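Local structure of vacuolar protein sorting 29 (Cryptosporidium parvum, 2A22) at residues Cys66-Lys75 with Ser90-Glu98; Cys142-Leu153 with Lys161-Ala172. The protein probably takes part in vacuolar protein sorting and protein transport as a VPS29-family member built on a calcineurin-like phosphoesterase fold. All coordinates share one frame; numbering follows the deposited sequence.

Contact 1: residues Cys66-Lys75 with Ser90-Glu98; sequences CSQEYVEMLK and SAIFNPDPE
Gln68, in the first turn of helix 68-77, holds the loop 90-98, which lies between strands 81-83 and 106-111, through both ends of its side-chain amide. Its CB lies loosely by Ala91 O. Beyond it, CG stands trans to the backbone N and the chain bends by rotation about CB-CG (chi2 62°), which brings CD alongside Phe93, equally near its N and its O. OE1 accepts from Phe93 N at 2.7 Å, with the donor raised 40° out of the carbonyl plane rather than lying on a lone pair. NE2 donates to Phe93 O at 2.9 Å; this oxygen is met in its carbonyl plane, on a lone pair, and the N-H...O angle is 157°. One amide thus reads both the N-H and the C=O of a single residue, which fixes its own rotation. NE2 also comes near the plane of the Phe93 ring, at its edge.

Ile92 packs on the start of the helix. Its CG2 sits 3.5 Å from Cys66 C and 3.9 Å from Val71 CG2, while Val71 CG1 touches Phe93 O and, more loosely, Pro95 CD. Water 2 joins Gln68 N to Ala91 O, and water 1 joins Cys66 O to Ser90 N. Farther along the helix, Lys75 NZ forms a salt bridge with Asp96, its weak hydrogen bonds to OD1 and OD2 both 3.3 Å long, supplemented by water 3, which accepts from NZ at 2.6 Å and donates to OD2; the stronger protein partner of NZ is Val81 O. Asp96 N in turn bonds Asn94 OD1 at 2.9 Å in an Asx turn.

The irregular loop is thus attached by main-chain bonding through Gln68 and two waters, combined with apolar packing of Ile92, with a long, water-supported ion pair at the far end.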
loop_
_atom_site.group_PDB
_atom_site.type_symbol
_atom_site.label_atom_id
_atom_site.label_comp_id
_atom_site.label_asym_id
_atom_site.label_seq_id
_atom_site.Cartn_x
_atom_site.Cartn_y
_atom_site.Cartn_z
ATOM N N CYS A 66 6.562 -6.148 9.266
ATOM C CA CYS A 66 7.447 -6.437 10.420
ATOM C C CYS A 66 7.049 -7.612 11.313
ATOM O O CYS A 66 7.899 -8.199 11.982
ATOM C CB CYS A 66 7.668 -5.180 11.279
ATOM S SG CYS A 66 8.405 -3.784 10.395
ATOM N N SER A 67 5.765 -7.944 11.327
ATOM C CA SER A 67 5.229 -9.009 12.172
ATOM C C SER A 67 4.700 -10.153 11.317
ATOM O O SER A 67 3.798 -9.954 10.465
ATOM C CB SER A 67 4.083 -8.461 13.037
ATOM O OG SER A 67 3.288 -9.513 13.544
ATOM N N GLN A 68 5.217 -11.353 11.563
ATOM C CA GLN A 68 4.801 -12.512 10.781
ATOM C C GLN A 68 3.319 -12.781 10.948
ATOM O O GLN A 68 2.658 -13.180 9.989
ATOM C CB GLN A 68 5.595 -13.770 11.122
ATOM C CG GLN A 68 5.307 -14.972 10.127
ATOM C CD GLN A 68 5.696 -14.642 8.680
ATOM O OE1 GLN A 68 6.435 -13.683 8.439
ATOM N NE2 GLN A 68 5.224 -15.454 7.713
ATOM N N GLU A 69 2.811 -12.567 12.163
ATOM C CA GLU A 69 1.383 -12.650 12.437
ATOM C C GLU A 69 0.593 -11.725 11.486
ATOM O O GLU A 69 -0.473 -12.107 11.000
ATOM C CB GLU A 69 1.088 -12.303 13.911
ATOM C CG GLU A 69 -0.407 -12.317 14.263
ATOM C CD GLU A 69 -0.764 -11.652 15.610
ATOM O OE1 GLU A 69 0.061 -11.658 16.541
ATOM O OE2 GLU A 69 -1.894 -11.116 15.731
ATOM N N TYR A 70 1.120 -10.527 11.201
ATOM C CA TYR A 70 0.405 -9.588 10.326
ATOM C C TYR A 70 0.594 -9.904 8.815
ATOM O O TYR A 70 -0.311 -9.690 8.006
ATOM C CB TYR A 70 0.691 -8.128 10.734
ATOM C CG TYR A 70 -0.182 -7.756 11.911
ATOM C CD1 TYR A 70 0.120 -8.187 13.217
ATOM C CD2 TYR A 70 -1.380 -7.084 11.705
ATOM C CE1 TYR A 70 -0.751 -7.905 14.294
ATOM C CE2 TYR A 70 -2.235 -6.812 12.747
ATOM C CZ TYR A 70 -1.909 -7.206 14.032
ATOM O OH TYR A 70 -2.771 -6.879 15.034
ATOM N N VAL A 71 1.747 -10.472 8.457
ATOM C CA VAL A 71 1.904 -11.117 7.159
ATOM C C VAL A 71 0.776 -12.142 6.935
ATOM O O VAL A 71 0.093 -12.140 5.900
ATOM C CB VAL A 71 3.288 -11.774 7.017
ATOM C CG1 VAL A 71 3.320 -12.688 5.795
ATOM C CG2 VAL A 71 4.407 -10.693 6.925
ATOM N N GLU A 72 0.557 -12.990 7.937
ATOM C CA GLU A 72 -0.454 -14.050 7.846
ATOM C C GLU A 72 -1.861 -13.484 7.764
ATOM O O GLU A 72 -2.692 -14.005 7.027
ATOM C CB GLU A 72 -0.288 -15.044 9.006
ATOM C CG GLU A 72 1.042 -15.836 8.824
ATOM C CD GLU A 72 1.459 -16.709 10.009
ATOM O OE1 GLU A 72 0.970 -16.536 11.152
ATOM O OE2 GLU A 72 2.307 -17.594 9.785
ATOM N N MET A 73 -2.109 -12.396 8.491
ATOM C CA MET A 73 -3.406 -11.727 8.468
ATOM C C MET A 73 -3.664 -11.172 7.048
ATOM O O MET A 73 -4.711 -11.449 6.435
ATOM C CB MET A 73 -3.470 -10.649 9.565
ATOM C CG MET A 73 -4.745 -9.741 9.551
ATOM S SD MET A 73 -4.615 -8.321 8.407
ATOM C CE MET A 73 -6.189 -7.471 8.723
ATOM N N LEU A 74 -2.681 -10.456 6.508
ATOM C CA LEU A 74 -2.784 -9.874 5.159
ATOM C C LEU A 74 -2.923 -10.934 4.077
ATOM O O LEU A 74 -3.739 -10.775 3.155
ATOM C CB LEU A 74 -1.595 -8.963 4.855
ATOM C CG LEU A 74 -1.465 -7.632 5.601
ATOM C CD1 LEU A 74 -0.060 -7.083 5.386
ATOM C CD2 LEU A 74 -2.513 -6.581 5.176
ATOM N N LYS A 75 -2.169 -12.025 4.193
ATOM C CA LYS A 75 -2.327 -13.135 3.257
ATOM C C LYS A 75 -3.723 -13.758 3.296
ATOM O O LYS A 75 -4.225 -14.219 2.277
ATOM C CB LYS A 75 -1.287 -14.226 3.482
ATOM C CG LYS A 75 0.147 -13.791 3.208
ATOM C CD LYS A 75 0.356 -13.259 1.796
ATOM C CE LYS A 75 0.942 -14.295 0.884
ATOM N NZ LYS A 75 1.389 -13.627 -0.370
ATOM N N SER A 90 12.675 -7.620 9.289
ATOM C CA SER A 90 13.826 -8.433 9.686
ATOM C C SER A 90 13.381 -9.800 10.203
ATOM O O SER A 90 14.199 -10.688 10.316
ATOM C CB SER A 90 14.657 -7.709 10.753
ATOM O OG SER A 90 13.888 -7.561 11.931
ATOM N N ALA A 91 12.087 -9.960 10.477
ATOM C CA ALA A 91 11.575 -11.160 11.133
ATOM C C ALA A 91 10.316 -11.724 10.451
ATOM O O ALA A 91 9.403 -12.254 11.104
ATOM C CB ALA A 91 11.315 -10.874 12.609
ATOM N N ILE A 92 10.268 -11.613 9.129
ATOM C CA ILE A 92 9.107 -12.079 8.395
ATOM C C ILE A 92 9.572 -13.000 7.305
ATOM O O ILE A 92 10.724 -12.920 6.875
ATOM C CB ILE A 92 8.194 -10.923 7.825
ATOM C CG1 ILE A 92 8.938 -10.034 6.823
ATOM C CG2 ILE A 92 7.645 -10.068 8.923
ATOM C CD1 ILE A 92 8.027 -8.967 6.169
ATOM N N PHE A 93 8.641 -13.840 6.862
ATOM C CA PHE A 93 8.899 -14.966 6.002
ATOM C C PHE A 93 7.813 -14.971 4.923
ATOM O O PHE A 93 6.642 -14.935 5.240
ATOM C CB PHE A 93 8.837 -16.252 6.842
ATOM C CG PHE A 93 8.802 -17.517 6.034
ATOM C CD1 PHE A 93 9.977 -18.041 5.484
ATOM C CD2 PHE A 93 7.594 -18.201 5.848
ATOM C CE1 PHE A 93 9.952 -19.225 4.740
ATOM C CE2 PHE A 93 7.544 -19.379 5.106
ATOM C CZ PHE A 93 8.717 -19.906 4.550
ATOM N N ASN A 94 8.211 -14.990 3.655
ATOM C CA ASN A 94 7.261 -15.047 2.560
ATOM C C ASN A 94 6.765 -16.489 2.436
ATOM O O ASN A 94 7.542 -17.394 2.112
ATOM C CB ASN A 94 7.932 -14.596 1.260
ATOM C CG ASN A 94 6.957 -14.483 0.092
ATOM O OD1 ASN A 94 5.820 -14.940 0.167
ATOM N ND2 ASN A 94 7.420 -13.880 -1.009
ATOM N N PRO A 95 5.472 -16.719 2.702
ATOM C CA PRO A 95 5.032 -18.097 2.574
ATOM C C PRO A 95 4.717 -18.533 1.146
ATOM O O PRO A 95 4.178 -19.612 0.985
ATOM C CB PRO A 95 3.765 -18.132 3.417
ATOM C CG PRO A 95 3.216 -16.732 3.279
ATOM C CD PRO A 95 4.395 -15.816 3.146
ATOM N N ASP A 96 5.015 -17.723 0.124
ATOM C CA ASP A 96 4.814 -18.185 -1.259
ATOM C C ASP A 96 5.904 -19.209 -1.640
ATOM O O ASP A 96 7.091 -18.952 -1.448
ATOM C CB ASP A 96 4.734 -17.014 -2.258
ATOM C CG ASP A 96 3.458 -16.143 -2.071
ATOM O OD1 ASP A 96 2.440 -16.596 -1.466
ATOM O OD2 ASP A 96 3.481 -14.982 -2.535
ATOM N N PRO A 97 5.498 -20.381 -2.175
ATOM C CA PRO A 97 6.377 -21.565 -2.198
ATOM C C PRO A 97 7.616 -21.379 -3.065
ATOM O O PRO A 97 8.694 -21.908 -2.746
ATOM C CB PRO A 97 5.473 -22.659 -2.781
ATOM C CG PRO A 97 4.067 -22.131 -2.608
ATOM C CD PRO A 97 4.202 -20.666 -2.815
ATOM N N GLU A 98 7.461 -20.608 -4.138
ATOM C CA GLU A 98 8.561 -20.303 -5.042
ATOM C C GLU A 98 9.642 -19.404 -4.425
ATOM O O GLU A 98 10.761 -19.366 -4.926
ATOM C CB GLU A 98 8.004 -19.642 -6.309
ATOM C CG GLU A 98 8.745 -20.029 -7.596
ATOM C CD GLU A 98 8.732 -21.540 -7.848
ATOM O OE1 GLU A 98 7.621 -22.124 -7.914
ATOM O OE2 GLU A 98 9.830 -22.136 -7.972
HETATM O O HOH W 1 10.585 -7.600 11.253
HETATM O O HOH W 2 7.727 -11.664 12.990
HETATM O O HOH W 3 3.848 -12.767 -0.549
#

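Contact 2: residues Cys142-Leu153 with Lys161-Ala172; sequences CDILVTGHTHKL and KLFLNPGTATGA
In the five-stranded sheet, strand 144-147 leads into the Gly148-His151 loop, whose Gly-His-Thr-His sequence matches a signature of calcineurin-like phosphoesterases, and its parallel neighbour 161-165 into the 166-172 loop. His149 may, with Asp87 and His120, outline a vacant metal site. The strands run 15° from parallel and are laced by alternating bonds: Leu162 N to Asp143 O, Leu145 N to Leu162 O (2.8 Å), Leu164 N to Leu145 O (2.9 Å) and Thr147 N to Leu164 O. On one face Ile144 CG2 meets Leu164 CD1 at 3.7 Å; on the other Leu145 CD2 lies at the edge of the Phe163 ring.

Past the strands, Asn165 OD1 accepts from Gly167 N at 2.8 Å, an Asx turn. Asn165 CG, trans to its backbone N (chi1 -178°), lies 3.1 Å from Lys152 O, with ND2 3.1 Å from Thr150 OG1, which bonds Asp128. Thr168 CB sits over one face of the His151 ring, 3.7 Å from its centroid, a CH-pi contact; His151 NE2 bonds Lys35 NZ.

Strand 114-119 flanks 144-147. Met187 of strand 183-190 lies against Leu162 and Leu164, whereas helix 130-140 covers Leu145 with Leu140 and Phe163 with Gln137.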
loop_
_atom_site.group_PDB
_atom_site.type_symbol
_atom_site.label_atom_id
_atom_site.label_comp_id
_atom_site.label_asym_id
_atom_site.label_seq_id
_atom_site.Cartn_x
_atom_site.Cartn_y
_atom_site.Cartn_z
ATOM N N CYS A 142 4.882 1.223 -15.366
ATOM C CA CYS A 142 3.549 1.021 -14.800
ATOM C C CYS A 142 2.644 2.242 -15.023
ATOM O O CYS A 142 3.131 3.334 -15.305
ATOM C CB CYS A 142 3.647 0.607 -13.319
ATOM S SG CYS A 142 4.493 1.799 -12.298
ATOM N N ASP A 143 1.328 2.033 -14.952
ATOM C CA ASP A 143 0.350 3.124 -15.001
ATOM C C ASP A 143 0.126 3.760 -13.639
ATOM O O ASP A 143 -0.204 4.928 -13.547
ATOM C CB ASP A 143 -0.990 2.607 -15.518
ATOM C CG ASP A 143 -0.852 1.918 -16.838
ATOM O OD1 ASP A 143 -0.358 2.564 -17.773
ATOM O OD2 ASP A 143 -1.197 0.729 -16.940
ATOM N N ILE A 144 0.270 2.967 -12.579
ATOM C CA ILE A 144 0.072 3.441 -11.209
ATOM C C ILE A 144 1.239 2.923 -10.387
ATOM O O ILE A 144 1.596 1.731 -10.452
ATOM C CB ILE A 144 -1.279 2.945 -10.593
ATOM C CG1 ILE A 144 -2.485 3.357 -11.463
ATOM C CG2 ILE A 144 -1.428 3.443 -9.128
ATOM C CD1 ILE A 144 -3.836 2.676 -11.081
ATOM N N LEU A 145 1.861 3.818 -9.642
ATOM C CA LEU A 145 2.953 3.417 -8.758
ATOM C C LEU A 145 2.577 3.578 -7.279
ATOM O O LEU A 145 2.204 4.674 -6.828
ATOM C CB LEU A 145 4.218 4.213 -9.072
ATOM C CG LEU A 145 5.441 3.931 -8.195
ATOM C CD1 LEU A 145 5.998 2.487 -8.418
ATOM C CD2 LEU A 145 6.547 4.959 -8.454
ATOM N N VAL A 146 2.725 2.482 -6.528
ATOM C CA VAL A 146 2.430 2.472 -5.090
ATOM C C VAL A 146 3.710 2.282 -4.247
ATOM O O VAL A 146 4.392 1.247 -4.331
ATOM C CB VAL A 146 1.406 1.366 -4.763
ATOM C CG1 VAL A 146 0.939 1.466 -3.275
ATOM C CG2 VAL A 146 0.202 1.452 -5.737
ATOM N N THR A 147 4.026 3.280 -3.434
ATOM C CA THR A 147 5.211 3.224 -2.578
ATOM C C THR A 147 4.836 3.664 -1.153
ATOM O O THR A 147 3.779 4.283 -0.941
ATOM C CB THR A 147 6.336 4.140 -3.118
ATOM O OG1 THR A 147 5.909 5.508 -3.030
ATOM C CG2 THR A 147 6.660 3.808 -4.590
ATOM N N GLY A 148 5.691 3.339 -0.180
ATOM C CA GLY A 148 5.466 3.744 1.210
ATOM C C GLY A 148 6.672 4.451 1.801
ATOM O O GLY A 148 7.135 5.487 1.287
ATOM N N HIS A 149 7.164 3.884 2.896
ATOM C CA HIS A 149 8.384 4.307 3.579
ATOM C C HIS A 149 8.324 5.604 4.388
ATOM O O HIS A 149 8.781 5.655 5.524
ATOM C CB HIS A 149 9.618 4.307 2.640
ATOM C CG HIS A 149 10.884 4.629 3.362
ATOM N ND1 HIS A 149 11.450 3.764 4.278
ATOM C CD2 HIS A 149 11.639 5.755 3.388
ATOM C CE1 HIS A 149 12.523 4.325 4.807
ATOM N NE2 HIS A 149 12.662 5.531 4.281
ATOM N N THR A 150 7.752 6.650 3.815
ATOM C CA THR A 150 7.831 7.988 4.418
ATOM C C THR A 150 6.719 8.332 5.424
ATOM O O THR A 150 6.794 9.365 6.106
ATOM C CB THR A 150 7.825 9.016 3.322
ATOM O OG1 THR A 150 6.607 8.883 2.572
ATOM C CG2 THR A 150 9.023 8.766 2.378
ATOM N N HIS A 151 5.678 7.491 5.492
ATOM C CA HIS A 151 4.455 7.767 6.300
ATOM C C HIS A 151 3.659 8.992 5.847
ATOM O O HIS A 151 2.831 9.507 6.596
ATOM C CB HIS A 151 4.759 7.869 7.826
ATOM C CG HIS A 151 5.297 6.598 8.430
ATOM N ND1 HIS A 151 5.168 6.299 9.772
ATOM C CD2 HIS A 151 5.953 5.551 7.873
ATOM C CE1 HIS A 151 5.733 5.133 10.014
ATOM N NE2 HIS A 151 6.217 4.657 8.879
ATOM N N LYS A 152 3.885 9.436 4.618
ATOM C CA LYS A 152 3.151 10.531 4.072
ATOM C C LYS A 152 2.098 10.036 3.105
ATOM O O LYS A 152 2.405 9.664 1.960
ATOM C CB LYS A 152 4.059 11.530 3.352
ATOM C CG LYS A 152 3.314 12.861 3.088
ATOM C CD LYS A 152 4.101 13.843 2.243
ATOM C CE LYS A 152 3.526 15.271 2.471
ATOM N NZ LYS A 152 4.153 16.340 1.616
ATOM N N LEU A 153 0.857 10.080 3.576
ATOM C CA LEU A 153 -0.315 9.779 2.778
ATOM C C LEU A 153 -0.366 10.733 1.587
ATOM O O LEU A 153 -0.275 11.958 1.752
ATOM C CB LEU A 153 -1.557 9.941 3.647
ATOM C CG LEU A 153 -2.954 9.484 3.224
ATOM C CD1 LEU A 153 -2.997 8.008 2.810
ATOM C CD2 LEU A 153 -3.911 9.789 4.389
ATOM N N LYS A 161 0.061 9.423 -15.191
ATOM C CA LYS A 161 0.401 8.317 -14.279
ATOM C C LYS A 161 -0.022 8.687 -12.857
ATOM O O LYS A 161 -0.053 9.871 -12.500
ATOM C CB LYS A 161 1.907 8.001 -14.352
ATOM C CG LYS A 161 2.408 7.729 -15.804
ATOM C CD LYS A 161 2.012 6.323 -16.265
ATOM C CE LYS A 161 1.882 6.196 -17.779
ATOM N NZ LYS A 161 2.877 7.072 -18.431
ATOM N N LEU A 162 -0.351 7.679 -12.052
ATOM C CA LEU A 162 -0.876 7.926 -10.721
ATOM C C LEU A 162 0.099 7.424 -9.651
ATOM O O LEU A 162 0.580 6.287 -9.738
ATOM C CB LEU A 162 -2.255 7.289 -10.595
ATOM C CG LEU A 162 -3.123 7.522 -9.354
ATOM C CD1 LEU A 162 -3.491 9.011 -9.166
ATOM C CD2 LEU A 162 -4.382 6.663 -9.428
ATOM N N PHE A 163 0.418 8.290 -8.681
ATOM C CA PHE A 163 1.390 8.003 -7.600
ATOM C C PHE A 163 0.712 8.015 -6.240
ATOM O O PHE A 163 0.166 9.045 -5.819
ATOM C CB PHE A 163 2.535 9.018 -7.623
ATOM C CG PHE A 163 3.286 9.032 -8.921
ATOM C CD1 PHE A 163 4.420 8.234 -9.094
ATOM C CD2 PHE A 163 2.826 9.786 -9.994
ATOM C CE1 PHE A 163 5.106 8.208 -10.326
ATOM C CE2 PHE A 163 3.501 9.768 -11.223
ATOM C CZ PHE A 163 4.643 8.972 -11.383
ATOM N N LEU A 164 0.702 6.858 -5.577
ATOM C CA LEU A 164 -0.038 6.685 -4.320
ATOM C C LEU A 164 0.917 6.252 -3.208
ATOM O O LEU A 164 1.852 5.469 -3.451
ATOM C CB LEU A 164 -1.137 5.634 -4.509
ATOM C CG LEU A 164 -2.040 5.836 -5.761
ATOM C CD1 LEU A 164 -2.961 4.687 -5.987
ATOM C CD2 LEU A 164 -2.866 7.108 -5.610
ATOM N N ASN A 165 0.684 6.764 -2.005
ATOM C CA ASN A 165 1.387 6.303 -0.805
ATOM C C ASN A 165 0.305 6.190 0.238
ATOM O O ASN A 165 -0.291 7.196 0.583
ATOM C CB ASN A 165 2.479 7.304 -0.367
ATOM C CG ASN A 165 3.274 6.854 0.866
ATOM O OD1 ASN A 165 2.764 6.148 1.746
ATOM N ND2 ASN A 165 4.543 7.304 0.944
ATOM N N PRO A 166 0.005 4.957 0.678
ATOM C CA PRO A 166 -1.102 4.717 1.579
ATOM C C PRO A 166 -0.810 5.142 3.015
ATOM O O PRO A 166 -1.710 5.086 3.854
ATOM C CB PRO A 166 -1.295 3.200 1.477
ATOM C CG PRO A 166 0.042 2.677 1.235
ATOM C CD PRO A 166 0.677 3.693 0.310
ATOM N N GLY A 167 0.418 5.622 3.275
ATOM C CA GLY A 167 0.828 6.038 4.607
ATOM C C GLY A 167 1.066 4.852 5.519
ATOM O O GLY A 167 1.194 3.693 5.048
ATOM N N THR A 168 1.140 5.133 6.820
ATOM C CA THR A 168 1.296 4.053 7.829
ATOM C C THR A 168 -0.079 3.570 8.261
ATOM O O THR A 168 -0.897 4.364 8.720
ATOM C CB THR A 168 2.114 4.516 9.083
ATOM O OG1 THR A 168 1.941 3.568 10.129
ATOM C CG2 THR A 168 1.683 5.928 9.589
ATOM N N ALA A 169 -0.351 2.280 8.106
ATOM C CA ALA A 169 -1.644 1.718 8.496
ATOM C C ALA A 169 -1.914 1.805 10.008
ATOM O O ALA A 169 -3.056 1.727 10.438
ATOM C CB ALA A 169 -1.708 0.246 8.081
ATOM N N THR A 170 -0.849 1.832 10.808
ATOM C CA THR A 170 -0.965 1.754 12.280
ATOM C C THR A 170 -0.799 3.117 12.981
ATOM O O THR A 170 -1.129 3.259 14.161
ATOM C CB THR A 170 0.086 0.776 12.880
ATOM O OG1 THR A 170 1.419 1.151 12.463
ATOM C CG2 THR A 170 -0.223 -0.661 12.465
ATOM N N GLY A 171 -0.273 4.104 12.260
ATOM C CA GLY A 171 0.125 5.355 12.894
ATOM C C GLY A 171 1.450 5.269 13.648
ATOM O O GLY A 171 1.778 6.168 14.437
ATOM N N ALA A 172 2.209 4.204 13.400
ATOM C CA ALA A 172 3.572 4.056 13.922
ATOM C C ALA A 172 4.398 5.286 13.576
ATOM O O ALA A 172 4.225 5.872 12.485
ATOM C CB ALA A 172 4.235 2.788 13.353
HETATM O O HOH W 4 4.117 6.843 -4.772
HETATM O O HOH W 5 4.218 5.591 3.939
#

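Contact 1 lies at the surface, its centre about 15 Å from that of the chain, whereas contact 2, at about 6 Å, is mostly buried. They share no helix or strand: the first ties helix 68-77 to an irregular loop, the second joins two strands of one sheet. Their centres are 20 Å apart and their nearest atoms about 6 Å, without touching. Buried area follows this difference, 431 Å² against 878 Å². Outside, a side-chain amide, bridging waters and a long ion pair do the joining, together with a small apolar patch round Ile92; inside, main-chain bonds in regular register carry it, with apolar side chains on both faces and polar side chains gathered at the C-terminal ends of the strands and in the loops after them.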